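Long-range contact in translation initiation factor eIF2B subunit delta (Schizosaccharomyces pombe, PDB 5B04), which forms part of the eIF2B complex, which catalyses the exchange of GDP for GTP on the gamma subunit of eIF2: residues F294-R308 / L314-I326. Residues are numbered along the deposited sequence; the frame is centred on the assembly and turned at random.
Sequences FRVVVVDSRPEFEGR and LTEHGIECTYVMI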
loop_
_atom_site.group_PDB
_atom_site.type_symbol
_atom_site.label_atom_id
_atom_site.label_comp_id
_atom_site.label_asym_id
_atom_site.label_seq_id
_atom_site.Cartn_x
_atom_site.Cartn_y
_atom_site.Cartn_z
ATOM N N PHE G 294 -0.701 36.751 14.988
ATOM C CA PHE G 294 -0.409 35.349 14.727
ATOM C C PHE G 294 1.071 35.076 14.945
ATOM O O PHE G 294 1.871 36.005 15.054
ATOM C CB PHE G 294 -0.807 34.975 13.297
ATOM C CG PHE G 294 0.009 35.669 12.243
ATOM C CD1 PHE G 294 -0.307 36.955 11.842
ATOM C CD2 PHE G 294 1.093 35.038 11.657
ATOM C CE1 PHE G 294 0.442 37.599 10.878
ATOM C CE2 PHE G 294 1.846 35.677 10.690
ATOM C CZ PHE G 294 1.520 36.959 10.301
ATOM N N ARG G 295 1.433 33.801 15.011
ATOM C CA ARG G 295 2.838 33.422 15.041
ATOM C C ARG G 295 3.105 32.343 14.001
ATOM O O ARG G 295 2.204 31.591 13.625
ATOM C CB ARG G 295 3.253 32.950 16.438
ATOM C CG ARG G 295 2.485 31.759 16.979
ATOM C CD ARG G 295 2.965 31.417 18.382
ATOM N NE ARG G 295 2.181 30.355 19.004
ATOM C CZ ARG G 295 2.589 29.094 19.117
ATOM N NH1 ARG G 295 3.777 28.736 18.647
ATOM N NH2 ARG G 295 1.810 28.193 19.699
ATOM N N VAL G 296 4.345 32.280 13.530
ATOM C CA VAL G 296 4.710 31.377 12.447
ATOM C C VAL G 296 5.579 30.223 12.935
ATOM O O VAL G 296 6.510 30.422 13.713
ATOM C CB VAL G 296 5.455 32.132 11.323
ATOM C CG1 VAL G 296 5.889 31.174 10.223
ATOM C CG2 VAL G 296 4.582 33.238 10.758
ATOM N N VAL G 297 5.263 29.016 12.481
ATOM C CA VAL G 297 6.121 27.866 12.728
ATOM C C VAL G 297 6.878 27.507 11.458
ATOM O O VAL G 297 6.276 27.136 10.450
ATOM C CB VAL G 297 5.324 26.644 13.209
ATOM C CG1 VAL G 297 6.221 25.419 13.262
ATOM C CG2 VAL G 297 4.705 26.918 14.569
ATOM N N VAL G 298 8.200 27.630 11.506
ATOM C CA VAL G 298 9.035 27.323 10.353
ATOM C C VAL G 298 9.642 25.931 10.470
ATOM O O VAL G 298 10.387 25.645 11.408
ATOM C CB VAL G 298 10.165 28.352 10.181
ATOM C CG1 VAL G 298 11.090 27.938 9.047
ATOM C CG2 VAL G 298 9.588 29.736 9.928
ATOM N N VAL G 299 9.314 25.068 9.515
ATOM C CA VAL G 299 9.863 23.719 9.477
ATOM C C VAL G 299 10.982 23.634 8.446
ATOM O O VAL G 299 10.780 23.949 7.274
ATOM C CB VAL G 299 8.779 22.675 9.150
ATOM C CG1 VAL G 299 9.398 21.297 8.999
ATOM C CG2 VAL G 299 7.708 22.667 10.229
ATOM N N ASP G 300 12.161 23.211 8.889
ATOM C CA ASP G 300 13.322 23.134 8.013
ATOM C C ASP G 300 13.700 21.684 7.733
ATOM O O ASP G 300 13.126 20.763 8.315
ATOM C CB ASP G 300 14.506 23.878 8.633
ATOM C CG ASP G 300 15.417 24.494 7.591
ATOM O OD1 ASP G 300 15.346 24.081 6.414
ATOM O OD2 ASP G 300 16.202 25.397 7.951
ATOM N N SER G 301 14.665 21.484 6.839
ATOM C CA SER G 301 15.123 20.141 6.499
ATOM C C SER G 301 16.542 20.140 5.935
ATOM O O SER G 301 17.048 21.169 5.489
ATOM C CB SER G 301 14.168 19.491 5.497
ATOM O OG SER G 301 14.614 18.192 5.146
ATOM N N ARG G 302 17.178 18.973 5.969
ATOM C CA ARG G 302 18.482 18.772 5.344
ATOM C C ARG G 302 18.302 18.541 3.841
ATOM O O ARG G 302 17.189 18.262 3.396
ATOM C CB ARG G 302 19.203 17.590 5.998
ATOM C CG ARG G 302 19.809 17.900 7.353
ATOM C CD ARG G 302 21.001 17.001 7.609
ATOM N NE ARG G 302 22.033 17.174 6.593
ATOM C CZ ARG G 302 22.878 16.220 6.215
ATOM N NH1 ARG G 302 22.812 15.015 6.765
ATOM N NH2 ARG G 302 23.786 16.471 5.284
ATOM N N PRO G 303 19.385 18.655 3.045
ATOM C CA PRO G 303 20.785 18.980 3.360
ATOM C C PRO G 303 21.031 20.464 3.626
ATOM O O PRO G 303 21.593 20.797 4.668
ATOM C CB PRO G 303 21.538 18.519 2.109
ATOM C CG PRO G 303 20.545 18.606 1.018
ATOM C CD PRO G 303 19.215 18.285 1.629
ATOM N N GLU G 304 20.639 21.337 2.703
ATOM C CA GLU G 304 20.739 22.771 2.947
ATOM C C GLU G 304 19.486 23.224 3.682
ATOM O O GLU G 304 18.412 22.651 3.507
ATOM C CB GLU G 304 20.926 23.557 1.645
ATOM C CG GLU G 304 19.695 23.633 0.760
ATOM C CD GLU G 304 19.403 22.329 0.051
ATOM O OE1 GLU G 304 20.356 21.555 -0.181
ATOM O OE2 GLU G 304 18.224 22.077 -0.274
ATOM N N PHE G 305 19.627 24.254 4.508
ATOM C CA PHE G 305 18.556 24.645 5.413
ATOM C C PHE G 305 17.922 25.971 4.999
ATOM O O PHE G 305 18.271 27.028 5.526
ATOM C CB PHE G 305 19.090 24.733 6.845
ATOM C CG PHE G 305 19.791 23.483 7.314
ATOM C CD1 PHE G 305 21.125 23.261 7.010
ATOM C CD2 PHE G 305 19.114 22.532 8.060
ATOM C CE1 PHE G 305 21.770 22.115 7.439
ATOM C CE2 PHE G 305 19.755 21.383 8.493
ATOM C CZ PHE G 305 21.084 21.176 8.179
ATOM N N GLU G 306 16.985 25.905 4.057
ATOM C CA GLU G 306 16.326 27.102 3.542
ATOM C C GLU G 306 15.404 27.740 4.574
ATOM O O GLU G 306 15.101 28.930 4.493
ATOM C CB GLU G 306 15.528 26.778 2.277
ATOM C CG GLU G 306 16.378 26.503 1.048
ATOM C CD GLU G 306 16.537 25.022 0.768
ATOM O OE1 GLU G 306 16.473 24.224 1.728
ATOM O OE2 GLU G 306 16.723 24.656 -0.412
ATOM N N GLY G 307 14.958 26.945 5.542
ATOM C CA GLY G 307 14.086 27.440 6.592
ATOM C C GLY G 307 14.745 28.527 7.418
ATOM O O GLY G 307 14.064 29.346 8.037
ATOM N N ARG G 308 16.074 28.535 7.427
ATOM C CA ARG G 308 16.829 29.572 8.120
ATOM C C ARG G 308 16.664 30.912 7.419
ATOM O O ARG G 308 16.441 31.936 8.066
ATOM C CB ARG G 308 18.309 29.202 8.203
ATOM C CG ARG G 308 18.574 27.885 8.903
ATOM C CD ARG G 308 19.868 27.932 9.693
ATOM N NE ARG G 308 20.170 26.639 10.299
ATOM C CZ ARG G 308 20.977 25.734 9.757
ATOM N NH1 ARG G 308 21.578 25.985 8.602
ATOM N NH2 ARG G 308 21.189 24.581 10.375
ATOM N N LEU G 314 11.534 36.424 8.303
ATOM C CA LEU G 314 10.300 36.641 9.053
ATOM C C LEU G 314 10.528 37.323 10.401
ATOM O O LEU G 314 9.667 38.061 10.877
ATOM C CB LEU G 314 9.568 35.314 9.263
ATOM C CG LEU G 314 9.099 34.600 7.993
ATOM C CD1 LEU G 314 8.171 33.447 8.337
ATOM C CD2 LEU G 314 8.423 35.575 7.040
ATOM N N THR G 315 11.679 37.074 11.015
ATOM C CA THR G 315 11.988 37.688 12.303
ATOM C C THR G 315 12.487 39.119 12.126
ATOM O O THR G 315 12.420 39.926 13.052
ATOM C CB THR G 315 13.036 36.878 13.087
ATOM O OG1 THR G 315 14.180 36.640 12.257
ATOM C CG2 THR G 315 12.453 35.547 13.540
ATOM N N GLU G 316 12.988 39.426 10.934
ATOM C CA GLU G 316 13.425 40.782 10.621
ATOM C C GLU G 316 12.226 41.674 10.319
ATOM O O GLU G 316 12.330 42.900 10.342
ATOM C CB GLU G 316 14.400 40.780 9.441
ATOM C CG GLU G 316 15.806 40.329 9.804
ATOM C CD GLU G 316 16.725 40.250 8.600
ATOM O OE1 GLU G 316 16.219 40.320 7.460
ATOM O OE2 GLU G 316 17.952 40.117 8.793
ATOM N N HIS G 317 11.088 41.049 10.036
ATOM C CA HIS G 317 9.838 41.778 9.858
ATOM C C HIS G 317 9.031 41.760 11.149
ATOM O O HIS G 317 7.863 42.151 11.173
ATOM C CB HIS G 317 9.022 41.189 8.706
ATOM C CG HIS G 317 9.527 41.574 7.351
ATOM N ND1 HIS G 317 8.874 42.480 6.545
ATOM C CD2 HIS G 317 10.624 41.180 6.662
ATOM C CE1 HIS G 317 9.545 42.626 5.416
ATOM N NE2 HIS G 317 10.612 41.848 5.462
ATOM N N GLY G 318 9.666 41.298 12.221
ATOM C CA GLY G 318 9.069 41.327 13.544
ATOM C C GLY G 318 7.901 40.378 13.735
ATOM O O GLY G 318 6.919 40.724 14.392
ATOM N N ILE G 319 8.005 39.182 13.169
ATOM C CA ILE G 319 6.968 38.172 13.341
ATOM C C ILE G 319 7.412 37.111 14.345
ATOM O O ILE G 319 8.549 36.641 14.299
ATOM C CB ILE G 319 6.605 37.492 12.006
ATOM C CG1 ILE G 319 6.372 38.540 10.917
ATOM C CG2 ILE G 319 5.378 36.608 12.171
ATOM C CD1 ILE G 319 5.983 37.951 9.578
ATOM N N GLU G 320 6.512 36.749 15.253
ATOM C CA GLU G 320 6.785 35.713 16.245
ATOM C C GLU G 320 6.983 34.365 15.557
ATOM O O GLU G 320 6.125 33.919 14.796
ATOM C CB GLU G 320 5.643 35.639 17.261
ATOM C CG GLU G 320 5.883 34.686 18.418
ATOM C CD GLU G 320 4.795 34.774 19.471
ATOM O OE1 GLU G 320 4.808 33.956 20.414
ATOM O OE2 GLU G 320 3.925 35.664 19.354
ATOM N N CYS G 321 8.115 33.717 15.820
ATOM C CA CYS G 321 8.471 32.510 15.083
ATOM C C CYS G 321 9.001 31.367 15.947
ATOM O O CYS G 321 9.709 31.585 16.931
ATOM C CB CYS G 321 9.510 32.845 14.011
ATOM S SG CYS G 321 8.885 33.833 12.636
ATOM N N THR G 322 8.647 30.147 15.557
ATOM C CA THR G 322 9.201 28.935 16.149
ATOM C C THR G 322 9.924 28.153 15.055
ATOM O O THR G 322 9.457 28.094 13.918
ATOM C CB THR G 322 8.108 28.063 16.802
ATOM O OG1 THR G 322 7.460 28.807 17.842
ATOM C CG2 THR G 322 8.705 26.797 17.398
ATOM N N TYR G 323 11.066 27.562 15.393
ATOM C CA TYR G 323 11.901 26.893 14.403
ATOM C C TYR G 323 12.209 25.450 14.799
ATOM O O TYR G 323 12.820 25.200 15.837
ATOM C CB TYR G 323 13.199 27.679 14.206
ATOM C CG TYR G 323 14.131 27.119 13.157
ATOM C CD1 TYR G 323 13.916 27.362 11.807
ATOM C CD2 TYR G 323 15.241 26.366 13.517
ATOM C CE1 TYR G 323 14.773 26.859 10.844
ATOM C CE2 TYR G 323 16.100 25.861 12.563
ATOM C CZ TYR G 323 15.864 26.109 11.230
ATOM O OH TYR G 323 16.723 25.603 10.283
ATOM N N VAL G 324 11.777 24.506 13.967
ATOM C CA VAL G 324 12.019 23.086 14.213
ATOM C C VAL G 324 12.434 22.367 12.934
ATOM O O VAL G 324 12.174 22.847 11.830
ATOM C CB VAL G 324 10.771 22.379 14.788
ATOM C CG1 VAL G 324 10.410 22.940 16.157
ATOM C CG2 VAL G 324 9.599 22.502 13.826
ATOM N N MET G 325 13.078 21.214 13.084
ATOM C CA MET G 325 13.395 20.371 11.936
ATOM C C MET G 325 12.197 19.495 11.596
ATOM O O MET G 325 11.304 19.304 12.423
ATOM C CB MET G 325 14.626 19.507 12.207
ATOM C CG MET G 325 15.908 20.292 12.413
ATOM S SD MET G 325 16.232 21.465 11.085
ATOM C CE MET G 325 16.493 20.350 9.716
ATOM N N ILE G 326 12.186 18.956 10.380
ATOM C CA ILE G 326 11.064 18.156 9.899
ATOM C C ILE G 326 10.878 16.885 10.734
ATOM O O ILE G 326 9.808 16.277 10.728
ATOM C CB ILE G 326 11.246 17.782 8.406
ATOM C CG1 ILE G 326 9.929 17.287 7.802
ATOM C CG2 ILE G 326 12.362 16.761 8.233
ATOM C CD1 ILE G 326 9.984 17.079 6.305
#
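V296, V298 and D300 pair with C321, Y323 and M325 as neighbouring parallel strands of a Rossmann-like sheet. Helix 306-316 links the strands, making a beta-alpha-beta crossover. The backbone ladder is regular: V296 N donates to E320 O, T322 N to V296 O, V298 N to T322 O, V324 N to V298 O and D300 N to V324 O. A weak bond from I326 N to D300 O follows.

Apolar packing fills the helix side of the sheet. V296 spreads its two methyls: CG1 meets L314 CD1 at 3.7 Å, and CG2 meets I319 CG2. F294 CE2 also reaches I319 CG2. On the other face V299 CG2 packs on V324 CG2, and helix 329-333 covers V324 and T322. At the strand end, M325 folds back through bends at chi2 and chi3, bringing CE to the edge of the F305 ring, 3.6 Å from CE2. SD also lies at the ring edge, a Met-aromatic contact. The same methyl lies 3.5 Å from S301 CA, and S301 OG is 4.1 Å from I326 CG2. S301 OG also bonds R302 O in the carbonyl plane; an alanine here would probably leave the R302 carbonyl without this donor and the turn less firmly held.

At the interface, C321 to Y323 continue the sheet into a strand of the eIF2B beta subunit, whose I342 packs on Y323.

The polar centre is D300. Its OD1 accepts from S301 N (2.7 Å) and G307 N (3.0 Å), which arrive from opposite faces of the carboxylate plane. The G307 bond ties the strand end to the first turn of helix 306-316. Y323 extends with CG trans to the backbone N (chi1 -178°). Its OH donates to D300 OD2, with the carboxylate and ring planes 80° apart; the modelled 2.4 Å between OH and OD2 is very short and doubtful at this resolution.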